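Local structure of ESX-1 secretion system protein EccA1 (Mycobacterium tuberculosis, 4F3V) at residues D41-R46 / W61-N66; G89-I94 / E149-V154; S100-T105 / A131-L136; A180-A185 / A211-M216; A226-L231 / A245-P250. The protein probably hydrolyses ATP to help drive export of virulence factors through the ESX-1 type VII secretion system, this chain being its N-terminal, tetratricopeptide-repeat-type domain. All coordinates share one frame; numbering follows the deposited sequence.

Contact 1. Residues D41-R46 / W61-N66; sequences DAWIGR and WYSRRN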
# COMPACT_ATOMS: atom_id res chain seq x y z
N ASP A 41 -5.34 4.38 20.07
CA ASP A 41 -5.42 2.92 20.22
C ASP A 41 -6.79 2.33 19.86
O ASP A 41 -6.87 1.22 19.34
CB ASP A 41 -5.02 2.48 21.64
CG ASP A 41 -3.57 2.82 21.97
OD1 ASP A 41 -2.82 3.22 21.04
OD2 ASP A 41 -3.18 2.65 23.13
N ALA A 42 -7.86 3.07 20.14
CA ALA A 42 -9.20 2.63 19.77
C ALA A 42 -9.49 2.76 18.27
O ALA A 42 -10.22 1.94 17.71
CB ALA A 42 -10.25 3.35 20.62
N TRP A 43 -8.96 3.79 17.61
CA TRP A 43 -9.02 3.86 16.16
C TRP A 43 -8.32 2.68 15.53
O TRP A 43 -8.86 2.08 14.60
CB TRP A 43 -8.45 5.16 15.61
CG TRP A 43 -9.27 6.38 15.96
CD1 TRP A 43 -8.93 7.37 16.87
CD2 TRP A 43 -10.58 6.76 15.45
NE1 TRP A 43 -9.92 8.31 16.95
CE2 TRP A 43 -10.94 7.99 16.12
CE3 TRP A 43 -11.47 6.20 14.54
CZ2 TRP A 43 -12.14 8.63 15.87
CZ3 TRP A 43 -12.66 6.85 14.30
CH2 TRP A 43 -12.99 8.05 14.95
N ILE A 44 -7.18 2.29 16.07
CA ILE A 44 -6.46 1.10 15.60
C ILE A 44 -7.28 -0.18 15.88
O ILE A 44 -7.31 -1.10 15.08
CB ILE A 44 -5.03 1.05 16.19
CG1 ILE A 44 -4.22 2.26 15.67
CG2 ILE A 44 -4.33 -0.27 15.84
CD1 ILE A 44 -2.90 2.50 16.40
N GLY A 45 -7.90 -0.25 17.04
CA GLY A 45 -8.82 -1.36 17.37
C GLY A 45 -9.93 -1.48 16.33
O GLY A 45 -10.25 -2.59 15.88
N ARG A 46 -10.48 -0.35 15.89
CA ARG A 46 -11.53 -0.37 14.86
C ARG A 46 -11.01 -0.95 13.55
O ARG A 46 -11.69 -1.78 12.90
CB ARG A 46 -12.12 1.02 14.62
CG ARG A 46 -12.98 1.50 15.78
CD ARG A 46 -13.41 2.95 15.64
NE ARG A 46 -14.17 3.18 14.41
CZ ARG A 46 -15.10 4.13 14.24
NH1 ARG A 46 -15.42 4.98 15.21
NH2 ARG A 46 -15.69 4.23 13.07
N TRP A 61 -3.83 8.37 12.47
CA TRP A 61 -2.68 9.19 12.14
C TRP A 61 -2.66 10.53 12.86
O TRP A 61 -1.63 10.96 13.41
CB TRP A 61 -2.63 9.41 10.64
CG TRP A 61 -1.71 10.51 10.22
CD1 TRP A 61 -2.06 11.76 9.72
CD2 TRP A 61 -0.27 10.52 10.29
NE1 TRP A 61 -0.94 12.51 9.48
CE2 TRP A 61 0.17 11.82 9.79
CE3 TRP A 61 0.67 9.62 10.70
CZ2 TRP A 61 1.50 12.18 9.72
CZ3 TRP A 61 2.03 9.99 10.62
CH2 TRP A 61 2.42 11.24 10.13
N TYR A 62 -3.80 11.21 12.86
CA TYR A 62 -3.93 12.53 13.49
C TYR A 62 -3.65 12.47 15.00
O TYR A 62 -3.07 13.40 15.55
CB TYR A 62 -5.33 13.08 13.21
CG TYR A 62 -5.55 14.52 13.61
CD1 TYR A 62 -5.33 15.57 12.71
CD2 TYR A 62 -6.01 14.85 14.89
CE1 TYR A 62 -5.53 16.90 13.08
CE2 TYR A 62 -6.23 16.16 15.27
CZ TYR A 62 -5.98 17.19 14.38
OH TYR A 62 -6.19 18.52 14.77
N SER A 63 -4.05 11.38 15.64
CA SER A 63 -3.84 11.18 17.08
C SER A 63 -2.60 10.32 17.42
O SER A 63 -2.48 9.79 18.54
CB SER A 63 -5.12 10.56 17.69
OG SER A 63 -5.38 9.28 17.18
N ARG A 64 -1.68 10.20 16.47
CA ARG A 64 -0.52 9.33 16.63
C ARG A 64 0.36 9.58 17.89
O ARG A 64 1.00 8.67 18.40
CB ARG A 64 0.38 9.42 15.38
CG ARG A 64 1.01 10.78 15.16
CD ARG A 64 1.66 10.86 13.79
NE ARG A 64 2.20 12.19 13.53
CZ ARG A 64 1.52 13.23 13.08
NH1 ARG A 64 0.21 13.17 12.86
NH2 ARG A 64 2.17 14.36 12.84
N ARG A 65 0.36 10.81 18.41
CA ARG A 65 1.08 11.07 19.65
C ARG A 65 0.50 10.36 20.86
O ARG A 65 1.16 10.28 21.89
CB ARG A 65 1.14 12.55 19.95
CG ARG A 65 2.07 13.29 19.05
CD ARG A 65 2.01 14.76 19.46
NE ARG A 65 3.21 15.49 19.10
CZ ARG A 65 3.36 16.78 19.38
NH1 ARG A 65 2.38 17.46 20.01
NH2 ARG A 65 4.47 17.39 19.02
N ASN A 66 -0.72 9.84 20.71
CA ASN A 66 -1.36 9.09 21.79
C ASN A 66 -1.24 7.58 21.63
O ASN A 66 -1.81 6.84 22.40
CB ASN A 66 -2.83 9.49 21.92
CG ASN A 66 -3.03 10.96 22.27
OD1 ASN A 66 -2.16 11.58 22.85
ND2 ASN A 66 -4.21 11.53 21.89
O HOH W 1 -4.35 5.77 22.65
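The backbones come closest at Asp41 and Asn66, whose CA atoms lie 7.6 Å apart, where the start of helix 40-48 faces the turn that follows helix 54-62. Two successive helices of the tetratricopeptide-repeat-type domain are joined here, and the contact illustrates how the first turn of one helix can be matched to the chain leaving the next. A single water does the bridging: it accepts from Asp41 N at 3.1 Å and donates to Asn66 O at 2.8 Å, so a backbone N-H of the first helical turn is coupled to a carbonyl of the turn. The Asp41 carboxylate is not the link, since its OD1 stays 4.0 Å from Asn66 O; OD1 instead accepts from Gly68 N and OD2 pairs with Ser71, which fixes the rotation of the group. Asn66 in turn sends ND2 to Ser38 O. Beside this polar seam, Trp43 turns its five-membered ring to Ser63, CD1 lying 4.0 Å from OG in an oblique approach. Each has its polar partner outside the contact: Trp43 NE1 donates to Glu37 O, and Ser63 OG, set between backbone N and carbonyl carbon (chi1 64°), bonds to Arg59 O in the last turn of helix 54-62. The helix end is further secured by Arg64, whose guanidinium lies over one face of the Trp61 indole. Trp61 O is gripped from opposite faces of its carbonyl plane, by Arg64 N and by Arg64 NH1, the latter at 2.9 Å along a nearly straight N-H...O of 166°.

Contact 2. Residues G89-I94 / E149-V154; sequences GLYGDI and ERWTDV. With SO4 (sulfate ion), chain F.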
# COMPACT_ATOMS: atom_id res chain seq x y z
N GLY A 89 0.02 -0.72 -2.34
CA GLY A 89 -0.40 0.13 -3.44
C GLY A 89 -0.83 -0.67 -4.67
O GLY A 89 -1.40 -1.77 -4.55
N LEU A 90 -0.52 -0.14 -5.86
CA LEU A 90 -0.86 -0.80 -7.10
C LEU A 90 -0.01 -2.06 -7.38
O LEU A 90 -0.31 -2.80 -8.31
CB LEU A 90 -0.73 0.18 -8.28
CG LEU A 90 0.72 0.58 -8.63
CD1 LEU A 90 1.26 -0.31 -9.75
CD2 LEU A 90 0.79 2.06 -9.03
N TYR A 91 1.07 -2.26 -6.61
CA TYR A 91 2.08 -3.28 -6.94
C TYR A 91 1.68 -4.67 -6.46
O TYR A 91 2.00 -5.67 -7.09
CB TYR A 91 3.46 -2.90 -6.36
CG TYR A 91 3.93 -1.51 -6.78
CD1 TYR A 91 4.20 -1.22 -8.11
CD2 TYR A 91 4.04 -0.48 -5.86
CE1 TYR A 91 4.62 0.05 -8.50
CE2 TYR A 91 4.43 0.79 -6.24
CZ TYR A 91 4.72 1.04 -7.55
OH TYR A 91 5.11 2.30 -7.89
N GLY A 92 0.96 -4.75 -5.34
CA GLY A 92 0.65 -6.04 -4.78
C GLY A 92 -0.19 -5.90 -3.53
O GLY A 92 -0.49 -4.79 -3.08
N ASP A 93 -0.57 -7.05 -2.98
CA ASP A 93 -1.33 -7.13 -1.74
C ASP A 93 -0.32 -7.37 -0.62
O ASP A 93 0.16 -8.48 -0.43
CB ASP A 93 -2.37 -8.26 -1.81
CG ASP A 93 -3.25 -8.35 -0.56
OD1 ASP A 93 -2.93 -7.67 0.46
OD2 ASP A 93 -4.25 -9.11 -0.58
N ILE A 94 0.07 -6.29 0.04
CA ILE A 94 1.09 -6.35 1.07
C ILE A 94 0.55 -5.64 2.31
O ILE A 94 0.07 -4.49 2.23
CB ILE A 94 2.42 -5.67 0.59
CG1 ILE A 94 2.90 -6.29 -0.74
CG2 ILE A 94 3.52 -5.75 1.65
CD1 ILE A 94 4.03 -5.55 -1.43
N GLU A 149 1.31 7.96 -11.24
CA GLU A 149 2.01 7.62 -12.51
C GLU A 149 3.31 8.43 -12.71
O GLU A 149 3.70 8.75 -13.86
CB GLU A 149 1.08 7.78 -13.71
CG GLU A 149 -0.17 6.91 -13.59
CD GLU A 149 -1.17 7.06 -14.73
OE1 GLU A 149 -0.80 7.41 -15.86
OE2 GLU A 149 -2.36 6.82 -14.50
N ARG A 150 4.01 8.67 -11.61
CA ARG A 150 5.28 9.35 -11.65
C ARG A 150 6.41 8.32 -11.73
O ARG A 150 7.12 8.08 -10.75
CB ARG A 150 5.39 10.28 -10.45
CG ARG A 150 4.51 11.50 -10.61
CD ARG A 150 4.55 12.41 -9.39
NE ARG A 150 5.86 13.04 -9.18
CZ ARG A 150 6.06 14.13 -8.43
NH1 ARG A 150 5.06 14.73 -7.80
NH2 ARG A 150 7.28 14.63 -8.34
N TRP A 151 6.53 7.69 -12.89
CA TRP A 151 7.35 6.49 -13.01
C TRP A 151 8.81 6.73 -12.82
O TRP A 151 9.48 5.88 -12.25
CB TRP A 151 7.09 5.78 -14.34
CG TRP A 151 5.62 5.49 -14.51
CD1 TRP A 151 4.76 6.02 -15.45
CD2 TRP A 151 4.78 4.65 -13.65
NE1 TRP A 151 3.48 5.54 -15.27
CE2 TRP A 151 3.43 4.71 -14.21
CE3 TRP A 151 5.01 3.82 -12.57
CZ2 TRP A 151 2.36 4.01 -13.65
CZ3 TRP A 151 3.94 3.14 -12.00
CH2 TRP A 151 2.64 3.21 -12.55
N THR A 152 9.33 7.85 -13.28
CA THR A 152 10.74 8.15 -13.06
C THR A 152 11.04 8.39 -11.55
O THR A 152 12.09 8.02 -11.08
CB THR A 152 11.19 9.35 -13.90
OG1 THR A 152 10.26 10.43 -13.71
CG2 THR A 152 11.19 8.99 -15.39
N ASP A 153 10.08 8.95 -10.81
CA ASP A 153 10.27 9.15 -9.35
C ASP A 153 10.20 7.79 -8.63
O ASP A 153 10.96 7.55 -7.67
CB ASP A 153 9.22 10.12 -8.80
CG ASP A 153 9.38 11.54 -9.33
OD1 ASP A 153 10.53 12.02 -9.37
OD2 ASP A 153 8.36 12.19 -9.69
N VAL A 154 9.34 6.89 -9.11
CA VAL A 154 9.32 5.53 -8.60
C VAL A 154 10.70 4.91 -8.72
O VAL A 154 11.26 4.43 -7.74
CB VAL A 154 8.27 4.65 -9.32
CG1 VAL A 154 8.50 3.17 -8.98
CG2 VAL A 154 6.85 5.08 -8.94
S SO4 F . 6.72 17.46 -6.36
O1 SO4 F . 7.65 17.84 -7.46
O2 SO4 F . 5.36 17.35 -6.92
O3 SO4 F . 7.21 16.19 -5.74
O4 SO4 F . 6.70 18.51 -5.32
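Trp151 and Tyr91 supply the flat groups that meet between the loop 89-94 and helix 151-158. One face of the indole carries Glu149 CA, 3.6 Å above the plane and toward the rim, while Leu90 reaches the six-membered ring obliquely, its CD2 4.1 Å from Trp151 CH2. Leu90 CG, held between backbone N and carbonyl carbon (chi1 70°), also sits over the centre of one face of the Tyr91 ring. That ring directs its hydroxyl at Val154, with OH 3.4 Å from CG2 and 3.7 Å from CG1, so both valine methyls face the oxygen; the hydroxyl is also hydrogen-bonded with Ala142 O. On Arg150 the guanidinium is held at its edge. NE binds Asp153 OD2 at 2.7 Å in a side-on salt bridge that NH2 joins. NH1 donates to O2 of a sulfate, probably from the crystallisation liquor, at 2.8 Å, and NH2 to its O3. Trp269 adds a cation-pi contact. Next to the contact one helix gives way to another: Glu149, with positive phi, is the C' residue of a Schellman motif closing helix 134-147, and Arg150 is the N-cap of helix 151-158. Against this helix-to-helix junction lies 89-94, the hairpin loop connecting antiparallel strands 84-86 and 95-97.

Contact 3. Residues S100-T105 / A131-L136; sequences SPLAIT and AGSEHL
Leu102 reaches across to Ser133 and Leu136 because its CG stands opposite the backbone N (chi1 -178°) and, with chi2 at 57°, its CD2 becomes the branch that does the touching. Leu136 answers in a different way: CG lies beside its own backbone N, and a chi2 of 167° stretches CD1 out to meet the leucine methyl. The two terminal carbons, Leu102 CD2 and Leu136 CD1, are 3.7 Å apart, an ordinary apolar contact. The same CD2 also touches Ser133, at 3.5 Å from OG and 3.7 Å from CB, so on the Leu102 side a single methyl makes every contact with the other segment. Ser133 occupies the N-cap position of helix 134-147, yet its side chain makes no capping bond; OG lies against hydrocarbon. On the other segment, in the first turn of helix 101-115, Pro101 O accepts from both Thr105 N and Thr105 OG1, the hydroxyl at 3.1 Å and from above the carbonyl plane. The contact thus brings together the N-terminal ends of two helices separated in sequence by helix 118-125. Tyr96 of strand 95-97 packs on both Ala103 and Leu136, Ile104 turns to Trp61 of helix 54-62, and Leu136 rests on Leu169 of helix 167-183.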
# COMPACT_ATOMS: atom_id res chain seq x y z
N SER A 100 3.82 0.16 16.04
CA SER A 100 4.42 1.44 16.38
C SER A 100 3.80 2.50 15.46
O SER A 100 3.13 2.16 14.49
CB SER A 100 5.92 1.38 16.12
OG SER A 100 6.16 1.28 14.73
N PRO A 101 4.04 3.78 15.74
CA PRO A 101 3.49 4.84 14.86
C PRO A 101 3.99 4.78 13.42
O PRO A 101 3.28 5.25 12.50
CB PRO A 101 3.95 6.12 15.56
CG PRO A 101 4.00 5.74 17.00
CD PRO A 101 4.62 4.35 16.96
N LEU A 102 5.15 4.18 13.18
CA LEU A 102 5.62 3.99 11.80
C LEU A 102 4.56 3.31 10.94
O LEU A 102 4.27 3.77 9.83
CB LEU A 102 6.90 3.15 11.78
CG LEU A 102 7.52 2.92 10.39
CD1 LEU A 102 7.82 4.26 9.70
CD2 LEU A 102 8.81 2.13 10.54
N ALA A 103 3.98 2.22 11.44
CA ALA A 103 2.94 1.49 10.69
C ALA A 103 1.75 2.39 10.33
O ALA A 103 1.20 2.31 9.22
CB ALA A 103 2.44 0.29 11.48
N ILE A 104 1.36 3.25 11.27
CA ILE A 104 0.23 4.13 11.04
C ILE A 104 0.57 5.10 9.91
O ILE A 104 -0.28 5.36 9.03
CB ILE A 104 -0.17 4.94 12.28
CG1 ILE A 104 -0.42 4.03 13.50
CG2 ILE A 104 -1.39 5.81 11.97
CD1 ILE A 104 -0.64 4.82 14.77
N THR A 105 1.80 5.63 9.95
CA THR A 105 2.30 6.55 8.92
C THR A 105 2.22 5.92 7.54
O THR A 105 1.72 6.53 6.57
CB THR A 105 3.78 6.92 9.16
OG1 THR A 105 3.97 7.47 10.47
CG2 THR A 105 4.32 7.90 8.11
N ALA A 131 14.98 6.55 11.13
CA ALA A 131 15.44 5.70 12.21
C ALA A 131 15.51 4.21 11.84
O ALA A 131 14.71 3.39 12.31
CB ALA A 131 14.52 5.92 13.43
N GLY A 132 16.47 3.89 10.98
CA GLY A 132 16.69 2.52 10.47
C GLY A 132 15.60 1.92 9.57
O GLY A 132 15.69 0.76 9.22
N SER A 133 14.59 2.69 9.21
CA SER A 133 13.52 2.21 8.33
C SER A 133 13.46 2.97 7.01
O SER A 133 12.39 3.11 6.44
CB SER A 133 12.17 2.28 9.06
OG SER A 133 12.13 1.29 10.08
N GLU A 134 14.61 3.42 6.51
CA GLU A 134 14.64 4.26 5.33
C GLU A 134 14.00 3.56 4.12
O GLU A 134 13.31 4.17 3.32
CB GLU A 134 16.09 4.63 4.98
CG GLU A 134 16.75 5.61 5.94
CD GLU A 134 17.48 4.94 7.10
OE1 GLU A 134 17.29 3.72 7.36
OE2 GLU A 134 18.29 5.66 7.74
N HIS A 135 14.27 2.26 4.01
CA HIS A 135 13.74 1.45 2.93
C HIS A 135 12.23 1.39 2.92
O HIS A 135 11.63 1.34 1.86
CB HIS A 135 14.34 0.05 3.03
CG HIS A 135 13.96 -0.68 4.31
ND1 HIS A 135 14.54 -0.40 5.52
CD2 HIS A 135 13.03 -1.68 4.55
CE1 HIS A 135 14.00 -1.19 6.46
NE2 HIS A 135 13.08 -1.98 5.87
N LEU A 136 11.62 1.40 4.11
CA LEU A 136 10.17 1.40 4.22
C LEU A 136 9.56 2.69 3.71
O LEU A 136 8.55 2.66 3.01
CB LEU A 136 9.73 1.19 5.66
CG LEU A 136 9.92 -0.21 6.23
CD1 LEU A 136 9.73 -0.15 7.75
CD2 LEU A 136 8.98 -1.21 5.56

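Contact 4. Residues A180-A185 / A211-M216; sequences AAANLA and AWYLAM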
# COMPACT_ATOMS: atom_id res chain seq x y z
N ALA A 180 7.25 0.46 -13.43
CA ALA A 180 7.68 1.78 -13.88
C ALA A 180 8.34 1.69 -15.28
O ALA A 180 8.02 2.47 -16.18
CB ALA A 180 8.62 2.43 -12.85
N ALA A 181 9.24 0.72 -15.46
CA ALA A 181 9.88 0.50 -16.78
C ALA A 181 8.87 0.23 -17.89
O ALA A 181 8.93 0.83 -18.96
CB ALA A 181 10.87 -0.64 -16.72
N ALA A 182 7.92 -0.66 -17.63
CA ALA A 182 6.86 -0.97 -18.59
C ALA A 182 6.05 0.26 -18.99
O ALA A 182 5.79 0.48 -20.18
CB ALA A 182 5.96 -2.05 -18.03
N ASN A 183 5.70 1.08 -18.01
CA ASN A 183 4.92 2.28 -18.27
C ASN A 183 5.70 3.36 -19.03
O ASN A 183 5.11 4.30 -19.55
CB ASN A 183 4.36 2.83 -16.95
CG ASN A 183 3.09 2.11 -16.51
OD1 ASN A 183 2.03 2.36 -17.06
ND2 ASN A 183 3.19 1.24 -15.52
N LEU A 184 7.03 3.24 -19.04
CA LEU A 184 7.91 4.09 -19.81
C LEU A 184 8.32 3.44 -21.16
O LEU A 184 9.23 3.92 -21.84
CB LEU A 184 9.15 4.45 -18.99
CG LEU A 184 8.93 5.32 -17.74
CD1 LEU A 184 10.13 5.27 -16.79
CD2 LEU A 184 8.58 6.76 -18.14
N ALA A 185 7.65 2.35 -21.53
CA ALA A 185 7.90 1.64 -22.78
C ALA A 185 9.30 1.00 -22.86
O ALA A 185 9.80 0.72 -23.95
CB ALA A 185 7.66 2.57 -23.98
N ALA A 211 2.15 -10.38 -13.71
CA ALA A 211 1.64 -11.04 -14.93
C ALA A 211 1.02 -10.02 -15.91
O ALA A 211 1.26 -10.09 -17.10
CB ALA A 211 0.62 -12.12 -14.58
N TRP A 212 0.26 -9.07 -15.37
CA TRP A 212 -0.36 -8.04 -16.20
C TRP A 212 0.63 -7.24 -16.98
O TRP A 212 0.49 -7.06 -18.18
CB TRP A 212 -1.20 -7.09 -15.34
CG TRP A 212 -1.80 -5.97 -16.12
CD1 TRP A 212 -1.40 -4.63 -16.14
CD2 TRP A 212 -2.96 -6.04 -17.00
NE1 TRP A 212 -2.20 -3.89 -16.97
CE2 TRP A 212 -3.17 -4.68 -17.52
CE3 TRP A 212 -3.83 -7.06 -17.41
CZ2 TRP A 212 -4.20 -4.39 -18.40
CZ3 TRP A 212 -4.86 -6.75 -18.30
CH2 TRP A 212 -5.04 -5.44 -18.79
N TYR A 213 1.65 -6.74 -16.30
CA TYR A 213 2.64 -5.90 -16.97
C TYR A 213 3.57 -6.70 -17.87
O TYR A 213 4.01 -6.18 -18.91
CB TYR A 213 3.37 -5.00 -15.96
CG TYR A 213 2.52 -3.82 -15.55
CD1 TYR A 213 2.33 -2.73 -16.41
CD2 TYR A 213 1.88 -3.78 -14.33
CE1 TYR A 213 1.53 -1.64 -16.06
CE2 TYR A 213 1.07 -2.69 -13.97
CZ TYR A 213 0.92 -1.63 -14.83
OH TYR A 213 0.13 -0.56 -14.47
N LEU A 214 3.88 -7.95 -17.51
CA LEU A 214 4.59 -8.83 -18.45
C LEU A 214 3.75 -9.00 -19.71
O LEU A 214 4.29 -8.92 -20.81
CB LEU A 214 4.90 -10.21 -17.85
CG LEU A 214 6.11 -10.35 -16.90
CD1 LEU A 214 6.08 -11.71 -16.16
CD2 LEU A 214 7.42 -10.19 -17.69
N ALA A 215 2.45 -9.26 -19.56
CA ALA A 215 1.56 -9.47 -20.72
C ALA A 215 1.53 -8.24 -21.59
O ALA A 215 1.65 -8.32 -22.82
CB ALA A 215 0.15 -9.87 -20.30
N MET A 216 1.38 -7.08 -20.95
CA MET A 216 1.36 -5.82 -21.69
C MET A 216 2.68 -5.55 -22.41
O MET A 216 2.69 -5.12 -23.56
CB MET A 216 1.00 -4.65 -20.77
CG MET A 216 -0.46 -4.63 -20.33
SD MET A 216 -1.68 -4.57 -21.66
CE MET A 216 -2.45 -6.17 -21.57
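Ala182 and Asn183, at the end of helix 167-183, meet Tyr213 of helix 207-221 in a side-by-side helix packing consistent with a tetratricopeptide-repeat-type solenoid, helix 187-198 being the one skipped. The backbones are closest at Ala182 and Tyr213, with CA atoms 6.7 Å apart, a spacing permitted by the small alanine. Its CB lies 4.0 Å from Tyr213 CD1. One residue further on, Asn183 holds CG beside its backbone N (chi1 -82°), and this with a chi2 of -76° carries the amide to the phenol, ND2 coming within 3.4 Å of Tyr213 CE1 and 3.7 Å of its OH. Amide and ring planes are inclined at 63°, and the approach is oblique. The amide is held by its own helix, ND2 donating to Val179 O one turn back. On the tyrosine, the ring has Trp212 CD1 over the centre of one face, 3.7 Å above the plane; the side chain also rests on Leu194 of helix 187-198. Just beyond Asn183 the chain turns out of the helix through a Schellman motif, in which Ala185 has positive phi and its N bonds to Ala182 O at 3.0 Å. Asn183 also packs on Trp151 of helix 151-158, so it touches aromatic rings of two different helices. Chemically, then, the interface is joined by van der Waals contact: at least one amide N-H is used within the asparagine's own helix, and the link to the phenol is one of touch, with no hydrogen bond between the segments.

Contact 5. Residues A226-L231 / A245-P250; sequences AAVALL and AALKDP
Leu231 N donates to Ala227 O at 3.0 Å, a routine helical bond in the turn of helix 224-237 from which Leu231 faces Leu247 and Ala246. Helix 241-248 follows directly in the chain, and its last turns lie so close that the CA atoms of Leu231 and Leu247 are 6.1 Å apart. One methyl does most of the touching. Leu247 swings CG roughly opposite its backbone N (chi1 -157°, well short of the ideal 180°) and pushes CD1 into the groove between Val228 and Leu231. There CD1 lies 3.3 Å from Leu231 CB, tighter than usual van der Waals contact. The same Leu247 methyl is 3.6 Å from Val228 O and also touches Val228 CG1; the Val228 and Leu247 side chains cross at about a right angle. Leu231 uses its far end for a second patch, CD1 resting 4.0 Å from Ala246 CB. Ala246 O lies equally near that methyl but has its bond from Arg219 NH2 of helix 207-221, so a third helix is tied in by polar means. The joint itself is aliphatic: without a hydrogen bond or charge pair between the two segments, its fit depends on shape, above all on where a leucine methyl settles against the neighbouring helix.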
# COMPACT_ATOMS: atom_id res chain seq x y z
N ALA A 226 2.85 -14.94 -26.32
CA ALA A 226 3.30 -14.78 -24.94
C ALA A 226 2.28 -13.98 -24.13
O ALA A 226 1.93 -14.35 -23.02
CB ALA A 226 4.67 -14.13 -24.88
N ALA A 227 1.80 -12.87 -24.68
CA ALA A 227 0.83 -12.03 -23.99
C ALA A 227 -0.42 -12.83 -23.63
O ALA A 227 -0.94 -12.74 -22.53
CB ALA A 227 0.46 -10.83 -24.87
N VAL A 228 -0.91 -13.61 -24.59
CA VAL A 228 -2.14 -14.38 -24.42
C VAL A 228 -1.93 -15.45 -23.35
O VAL A 228 -2.82 -15.68 -22.54
CB VAL A 228 -2.61 -15.03 -25.77
CG1 VAL A 228 -3.61 -16.16 -25.53
CG2 VAL A 228 -3.21 -13.97 -26.70
N ALA A 229 -0.77 -16.11 -23.34
CA ALA A 229 -0.47 -17.15 -22.35
C ALA A 229 -0.49 -16.53 -20.93
O ALA A 229 -1.10 -17.08 -20.01
CB ALA A 229 0.87 -17.84 -22.66
N LEU A 230 0.08 -15.33 -20.79
CA LEU A 230 0.09 -14.66 -19.49
C LEU A 230 -1.34 -14.23 -19.05
O LEU A 230 -1.69 -14.35 -17.88
CB LEU A 230 1.06 -13.47 -19.51
CG LEU A 230 2.56 -13.85 -19.51
CD1 LEU A 230 3.42 -12.76 -20.17
CD2 LEU A 230 3.11 -14.17 -18.12
N LEU A 231 -2.13 -13.74 -20.00
CA LEU A 231 -3.51 -13.32 -19.71
C LEU A 231 -4.42 -14.51 -19.41
O LEU A 231 -5.27 -14.45 -18.52
CB LEU A 231 -4.07 -12.44 -20.84
CG LEU A 231 -3.37 -11.08 -21.01
CD1 LEU A 231 -3.72 -10.36 -22.30
CD2 LEU A 231 -3.70 -10.17 -19.83
N ALA A 245 -11.21 -8.65 -20.94
CA ALA A 245 -11.26 -7.68 -22.03
C ALA A 245 -9.95 -7.69 -22.85
O ALA A 245 -9.97 -7.67 -24.07
CB ALA A 245 -11.55 -6.28 -21.50
N ALA A 246 -8.82 -7.72 -22.17
CA ALA A 246 -7.52 -7.72 -22.85
C ALA A 246 -7.27 -9.02 -23.63
O ALA A 246 -6.61 -9.02 -24.67
CB ALA A 246 -6.42 -7.49 -21.82
N LEU A 247 -7.80 -10.13 -23.12
CA LEU A 247 -7.68 -11.43 -23.78
C LEU A 247 -8.53 -11.46 -25.06
O LEU A 247 -8.11 -12.00 -26.09
CB LEU A 247 -8.06 -12.53 -22.78
CG LEU A 247 -7.54 -13.95 -23.02
CD1 LEU A 247 -6.02 -13.98 -22.97
CD2 LEU A 247 -8.16 -14.91 -22.00
N LYS A 248 -9.70 -10.84 -25.01
CA LYS A 248 -10.62 -10.82 -26.15
C LYS A 248 -10.22 -9.82 -27.23
O LYS A 248 -10.68 -9.94 -28.36
CB LYS A 248 -12.08 -10.58 -25.70
CG LYS A 248 -12.77 -11.84 -25.26
CD LYS A 248 -14.30 -11.74 -25.28
CE LYS A 248 -14.94 -13.13 -25.04
NZ LYS A 248 -15.80 -13.61 -26.17
N ASP A 249 -9.38 -8.84 -26.91
CA ASP A 249 -9.08 -7.75 -27.85
C ASP A 249 -7.57 -7.50 -27.95
O ASP A 249 -6.97 -6.95 -27.02
CB ASP A 249 -9.80 -6.48 -27.40
CG ASP A 249 -9.59 -5.34 -28.34
OD1 ASP A 249 -8.99 -5.50 -29.42
OD2 ASP A 249 -10.05 -4.24 -27.99
N PRO A 250 -6.96 -7.92 -29.07
CA PRO A 250 -5.51 -7.73 -29.25
C PRO A 250 -5.07 -6.28 -29.39
O PRO A 250 -3.89 -5.99 -29.23
CB PRO A 250 -5.21 -8.50 -30.54
CG PRO A 250 -6.51 -8.67 -31.22
CD PRO A 250 -7.54 -8.73 -30.15

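How the contacts relate
The five contacts run along an elongated, mainly helical domain, contacts 1 and 5 being about 45 Å apart between centres and on opposite sides of the chain's centre. Contacts 1, 2 and 4 are largely buried, whereas contacts 3 and 5 are only partly so. Neighbours pass packing on: Trp61 and Ile44 of contact 1 meet Thr105 and Ile104 of contact 3, Val154 and Trp151 of contact 2 lie on Ala180 of contact 4, and helix 207-221 of contact 4 packs on helix 224-237 of contact 5. Chemistry varies too: a water bridges contact 1, aromatic groups mark contacts 2 and 4, and aliphatic methyls dominate contacts 3 and 5, the last burying the most surface.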